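Side-chain contacts in G protein alpha subunit (Entamoeba histolytica, PDB 4FID), which probably acts as the GTP-binding and GTP-hydrolysing subunit of a heterotrimeric G protein, relaying signals from membrane receptors: residues 88-91 and 92-95; 260-263 and 264-267; 327-330 and 331-335. All coordinates share one frame; numbering follows the deposited sequence.

Contact 1: 88-91 and 92-95; sequences PELV and GDVE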
loop_
_atom_site.group_PDB
_atom_site.type_symbol
_atom_site.label_atom_id
_atom_site.label_comp_id
_atom_site.label_asym_id
_atom_site.label_seq_id
_atom_site.Cartn_x
_atom_site.Cartn_y
_atom_site.Cartn_z
ATOM N N PRO A 88 -29.901 -9.654 -7.230
ATOM C CA PRO A 88 -30.567 -8.708 -6.325
ATOM C C PRO A 88 -30.258 -8.958 -4.851
ATOM O O PRO A 88 -30.232 -8.013 -4.056
ATOM C CB PRO A 88 -32.062 -8.926 -6.612
ATOM C CG PRO A 88 -32.141 -10.202 -7.410
ATOM C CD PRO A 88 -30.844 -10.333 -8.133
ATOM N N GLU A 89 -30.007 -10.215 -4.503
ATOM C CA GLU A 89 -29.755 -10.596 -3.114
ATOM C C GLU A 89 -28.292 -10.464 -2.668
ATOM O O GLU A 89 -27.978 -10.650 -1.490
ATOM C CB GLU A 89 -30.240 -12.020 -2.890
ATOM C CG GLU A 89 -30.237 -12.833 -4.160
ATOM C CD GLU A 89 -31.607 -13.349 -4.494
ATOM O OE1 GLU A 89 -31.871 -14.530 -4.183
ATOM O OE2 GLU A 89 -32.418 -12.574 -5.051
ATOM N N LEU A 90 -27.403 -10.134 -3.598
ATOM C CA LEU A 90 -25.999 -10.010 -3.255
ATOM C C LEU A 90 -25.808 -8.960 -2.168
ATOM O O LEU A 90 -25.292 -9.263 -1.099
ATOM C CB LEU A 90 -25.145 -9.711 -4.489
ATOM C CG LEU A 90 -23.622 -9.733 -4.333
ATOM C CD1 LEU A 90 -23.104 -8.364 -3.889
ATOM C CD2 LEU A 90 -23.190 -10.817 -3.363
ATOM N N VAL A 91 -26.235 -7.732 -2.428
ATOM C CA VAL A 91 -26.122 -6.675 -1.427
ATOM C C VAL A 91 -26.555 -7.149 -0.035
ATOM O O VAL A 91 -25.840 -6.974 0.952
ATOM C CB VAL A 91 -26.975 -5.467 -1.796
ATOM C CG1 VAL A 91 -26.694 -4.335 -0.841
ATOM C CG2 VAL A 91 -26.688 -5.050 -3.211
ATOM N N GLY A 92 -27.734 -7.753 0.032
ATOM C CA GLY A 92 -28.341 -8.057 1.298
ATOM C C GLY A 92 -27.504 -9.005 2.112
ATOM O O GLY A 92 -27.315 -8.804 3.306
ATOM N N ASP A 93 -26.993 -10.054 1.486
ATOM C CA ASP A 93 -26.273 -11.031 2.285
ATOM C C ASP A 93 -24.804 -10.694 2.519
ATOM O O ASP A 93 -24.193 -11.211 3.448
ATOM C CB ASP A 93 -26.545 -12.484 1.851
ATOM C CG ASP A 93 -26.138 -12.766 0.451
ATOM O OD1 ASP A 93 -25.706 -11.807 -0.230
ATOM O OD2 ASP A 93 -26.221 -13.953 0.059
ATOM N N VAL A 94 -24.251 -9.789 1.721
ATOM C CA VAL A 94 -22.983 -9.181 2.098
ATOM C C VAL A 94 -23.118 -8.456 3.446
ATOM O O VAL A 94 -22.247 -8.588 4.311
ATOM C CB VAL A 94 -22.413 -8.230 1.011
ATOM C CG1 VAL A 94 -21.291 -7.367 1.578
ATOM C CG2 VAL A 94 -21.923 -9.021 -0.196
ATOM N N GLU A 95 -24.212 -7.715 3.644
ATOM C CA GLU A 95 -24.398 -6.954 4.893
ATOM C C GLU A 95 -24.655 -7.849 6.099
ATOM O O GLU A 95 -24.135 -7.600 7.187
ATOM C CB GLU A 95 -25.552 -5.979 4.779
ATOM C CG GLU A 95 -25.300 -4.794 3.915
ATOM C CD GLU A 95 -26.598 -4.225 3.405
ATOM O OE1 GLU A 95 -27.626 -4.932 3.509
ATOM O OE2 GLU A 95 -26.595 -3.087 2.894
HETATM O O HOH W 1 -29.968 -7.939 -1.645
#
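L90 and V94 meet on the buried side of the first turns of helix 90-99, in the all-helical domain of this G-alpha subunit. Both methyls of L90 reach the same branch of V94, CD2 of L90 lying 3.9 Å from CG2 of V94, and the two side chains slant across each other. With CG of L90 anti to the backbone N (chi1 -172°), its methyls lie forward, over the next turn, within reach of that branch. F76 from a loop and V126 from helix 126-129 cover this face, on L90 and V94 respectively.

D93 belongs to the same inner part. Its amide donates to E89 O at 3.2 Å, one turn back, while its carboxylate oxygen OD2 accepts from S73 OG and, weakly, from K72 N; Y69 and P71 pack against the side chain. V94 N repeats the helical pattern to L90 O at 3.1 Å with a nearly straight N-H (167°).

The other flank is looser. V91 and E95 extend alongside each other in a common direction, but their nearest side-chain approach, CG1 of V91 to OE2 of E95, is a 3.9 Å touch with no polar bond between the side chains. Here it is again the backbone that joins them, E95 N donating to V91 O at 3.2 Å. G92 is exposed, and its amide nitrogen donates to a water 2.8 Å away; the same water lies doubtfully close to P88 O.

The chemistry is therefore divided by side: hydrocarbon and a carboxylate held by loop donors face the domain interior, whereas on the outside an early helix amide is hydrated, the water perhaps standing in for a direct link between G92 N and P88 O.

Contact 2: 260-263 and 264-267; sequences GDNA and VMGA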
loop_
_atom_site.group_PDB
_atom_site.type_symbol
_atom_site.label_atom_id
_atom_site.label_comp_id
_atom_site.label_asym_id
_atom_site.label_seq_id
_atom_site.Cartn_x
_atom_site.Cartn_y
_atom_site.Cartn_z
ATOM N N GLY A 260 7.490 -4.059 22.903
ATOM C CA GLY A 260 6.092 -4.407 23.064
ATOM C C GLY A 260 5.107 -3.715 22.136
ATOM O O GLY A 260 5.347 -3.548 20.934
ATOM N N ASP A 261 3.988 -3.311 22.724
ATOM C CA ASP A 261 2.823 -2.797 22.015
ATOM C C ASP A 261 3.059 -1.436 21.351
ATOM O O ASP A 261 2.204 -0.955 20.581
ATOM C CB ASP A 261 1.656 -2.680 23.008
ATOM C CG ASP A 261 0.301 -2.677 22.322
ATOM O OD1 ASP A 261 0.279 -2.816 21.074
ATOM O OD2 ASP A 261 -0.734 -2.540 23.026
ATOM N N ASN A 262 4.206 -0.821 21.658
ATOM C CA ASN A 262 4.526 0.532 21.191
ATOM C C ASN A 262 4.875 0.625 19.689
ATOM O O ASN A 262 5.982 0.280 19.253
ATOM C CB ASN A 262 5.626 1.131 22.074
ATOM C CG ASN A 262 5.918 2.587 21.759
ATOM O OD1 ASN A 262 5.833 3.024 20.610
ATOM N ND2 ASN A 262 6.288 3.344 22.784
ATOM N N ALA A 263 3.927 1.116 18.906
ATOM C CA ALA A 263 4.044 1.084 17.466
ATOM C C ALA A 263 5.161 1.995 16.970
ATOM O O ALA A 263 5.714 1.785 15.870
ATOM C CB ALA A 263 2.717 1.454 16.816
ATOM N N VAL A 264 5.494 3.005 17.767
ATOM C CA VAL A 264 6.563 3.915 17.390
ATOM C C VAL A 264 7.912 3.227 17.537
ATOM O O VAL A 264 8.715 3.171 16.593
ATOM C CB VAL A 264 6.531 5.220 18.194
ATOM C CG1 VAL A 264 7.921 5.846 18.257
ATOM C CG2 VAL A 264 5.558 6.181 17.550
HETATM N N MSE A 265 8.145 2.687 18.723
HETATM C CA MSE A 265 9.384 1.986 18.982
HETATM C C MSE A 265 9.544 0.809 18.018
HETATM O O MSE A 265 10.670 0.540 17.549
HETATM C CB MSE A 265 9.433 1.503 20.426
HETATM C CG MSE A 265 9.648 2.610 21.452
HETATM SE SE MSE A 265 9.996 1.863 23.230
HETATM C CE MSE A 265 8.412 0.768 23.470
ATOM N N GLY A 266 8.425 0.127 17.721
ATOM C CA GLY A 266 8.443 -1.016 16.822
ATOM C C GLY A 266 8.755 -0.635 15.376
ATOM O O GLY A 266 9.419 -1.371 14.640
ATOM N N ALA A 267 8.271 0.528 14.958
ATOM C CA ALA A 267 8.488 0.964 13.594
ATOM C C ALA A 267 9.940 1.361 13.434
ATOM O O ALA A 267 10.534 1.142 12.374
ATOM C CB ALA A 267 7.562 2.107 13.239
#
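This is a helix N-cap, formed where N262 meets V264, M265 and G266 at the start of helix 263-275, on the Ras-like domain of the P-loop GTPase fold. The loop that follows helix 238-247 ends at N262, whose side chain folds over the amides of the incoming turn. A trans first torsion (chi1 -174°) carries the amide oxygen OD1 forward to M265 N, which donates to it at 3.0 Å with little bend at the hydrogen (169°). That donor stands well above the amide's carbonyl plane, 60° out of it. V264 N also points at OD1 from 2.9 Å, but bent and weak, so the same oxygen receives one good and one poor bond.

The backbone takes over directly after the cap. G266 N donates to N262 O at 2.9 Å, and A267 N to A263 O at 3.0 Å, the first regular helical steps. On the flank turned inward, A263 lies against M238 and E242, and A267 against F241, so the new helix leans on helix 238-247. M238 is predicted to take part in GTP binding and the neighbouring D239 binds GDP, but the nucleotide itself is about 13 Å from the side chain of A267; the contact is a neighbour of the guanine end of the site and no part of it.

Outside, the side chain of M265, a selenomethionine, is set roughly perpendicular to that of N262, and its bend at chi3 swings the CE methyl back over the N262 amide, CE lying 3.4 Å from ND2 of N262.

Contact 3: 327-330 and 331-335; sequences MKNM and AANGK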
loop_
_atom_site.group_PDB
_atom_site.type_symbol
_atom_site.label_atom_id
_atom_site.label_comp_id
_atom_site.label_asym_id
_atom_site.label_seq_id
_atom_site.Cartn_x
_atom_site.Cartn_y
_atom_site.Cartn_z
HETATM N N MSE A 327 14.459 19.981 -1.993
HETATM C CA MSE A 327 14.975 21.318 -2.355
HETATM C C MSE A 327 16.268 21.666 -1.621
HETATM O O MSE A 327 17.223 22.165 -2.237
HETATM C CB MSE A 327 13.955 22.423 -2.072
HETATM C CG MSE A 327 12.567 22.168 -2.618
HETATM SE SE MSE A 327 12.215 22.871 -4.391
HETATM C CE MSE A 327 13.939 22.510 -5.248
ATOM N N LYS A 328 16.288 21.427 -0.307
ATOM C CA LYS A 328 17.456 21.782 0.483
ATOM C C LYS A 328 18.644 21.018 -0.082
ATOM O O LYS A 328 19.686 21.584 -0.414
ATOM C CB LYS A 328 17.274 21.440 1.963
ATOM C CG LYS A 328 18.637 21.279 2.690
ATOM C CD LYS A 328 18.528 20.786 4.139
ATOM C CE LYS A 328 19.900 20.739 4.838
ATOM N NZ LYS A 328 20.838 19.699 4.304
ATOM N N ASN A 329 18.456 19.713 -0.209
ATOM C CA ASN A 329 19.492 18.862 -0.734
ATOM C C ASN A 329 20.023 19.308 -2.087
ATOM O O ASN A 329 21.230 19.380 -2.273
ATOM C CB ASN A 329 19.017 17.412 -0.784
ATOM C CG ASN A 329 19.861 16.506 0.091
ATOM O OD1 ASN A 329 19.687 16.467 1.315
ATOM N ND2 ASN A 329 20.806 15.792 -0.529
HETATM N N MSE A 330 19.130 19.612 -3.027
HETATM C CA MSE A 330 19.567 19.973 -4.368
HETATM C C MSE A 330 20.405 21.245 -4.332
HETATM O O MSE A 330 21.436 21.348 -5.006
HETATM C CB MSE A 330 18.381 20.163 -5.311
HETATM C CG MSE A 330 17.816 18.882 -5.886
HETATM SE SE MSE A 330 16.036 19.229 -6.624
HETATM C CE MSE A 330 16.471 19.743 -8.451
ATOM N N ALA A 331 19.959 22.212 -3.543
ATOM C CA ALA A 331 20.704 23.453 -3.393
ATOM C C ALA A 331 22.142 23.157 -2.955
ATOM O O ALA A 331 23.104 23.628 -3.579
ATOM C CB ALA A 331 20.011 24.380 -2.416
ATOM N N ALA A 332 22.283 22.350 -1.908
ATOM C CA ALA A 332 23.603 21.960 -1.419
ATOM C C ALA A 332 24.417 21.091 -2.392
ATOM O O ALA A 332 25.588 20.821 -2.137
ATOM C CB ALA A 332 23.485 21.273 -0.064
ATOM N N ASN A 333 23.813 20.651 -3.493
ATOM C CA ASN A 333 24.512 19.791 -4.445
ATOM C C ASN A 333 24.713 20.490 -5.771
ATOM O O ASN A 333 25.034 19.848 -6.775
ATOM C CB ASN A 333 23.732 18.494 -4.704
ATOM C CG ASN A 333 23.640 17.599 -3.478
ATOM O OD1 ASN A 333 24.590 17.486 -2.698
ATOM N ND2 ASN A 333 22.487 16.944 -3.310
ATOM N N GLY A 334 24.481 21.797 -5.783
ATOM C CA GLY A 334 24.654 22.580 -6.989
ATOM C C GLY A 334 23.691 22.273 -8.124
ATOM O O GLY A 334 24.050 22.386 -9.295
ATOM N N LYS A 335 22.466 21.885 -7.790
ATOM C CA LYS A 335 21.422 21.703 -8.796
ATOM C C LYS A 335 20.255 22.596 -8.398
ATOM O O LYS A 335 20.000 22.749 -7.207
ATOM C CB LYS A 335 20.980 20.235 -8.825
ATOM C CG LYS A 335 22.120 19.232 -8.673
ATOM C CD LYS A 335 21.865 17.945 -9.463
ATOM C CE LYS A 335 21.078 16.919 -8.654
ATOM N NZ LYS A 335 20.985 15.588 -9.344
#
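The carboxy-terminal end of helix 312-332, the last helix of the Ras-like domain, is where M330 meets N333 and K335. The carbonyl oxygen of M330 takes two backbone donors: N333 N at 2.9 Å and K335 N at 3.0 Å. They approach from opposite faces of the carbonyl plane, and the second N-H is the straighter one (168° against 148°). Before this point the helix runs normally, with A331 N on M327 O at 3.0 Å and A332 N on K328 O at 3.1 Å.

Together with G334 N on A331 O, 3.2 Å, the bond from K335 N makes this a Schellman motif. G334 is its C-prime residue and has positive phi, which reverses the chain so that K335 comes back beside the helix end. In the G-alpha family this last helix leads toward the receptor-binding C terminus.

Among the side chains, N329 and N333 slant across each other with their amide planes 66° apart. ND2 of N333 comes to 2.9 Å from N329 O, yet the angle is too poor for a hydrogen bond. The selenomethionine M330 extends to I6 on strand 6-12 and to D186. NZ of K335 forms a long, weak ion pair with D186.

In the fold
From the N terminus, the chain runs through the P-loop and into the helical domain, where contact 1 lies in the first turns of helix 90-99 and sets them against helix 126-129. After returning to the Ras-like domain it reaches contact 2, which turns the loop after helix 238-247 into helix 263-275 and lays the two helices together. Contact 3 finally ends helix 312-332, beside strand 6-12. Each is confined to a few consecutive residues, so none closes a long loop, and the three follow in series without nesting or crossing. They do not touch; contacts 1 and 3, on opposite sides of the chain's centre, have centres about 56 Å apart.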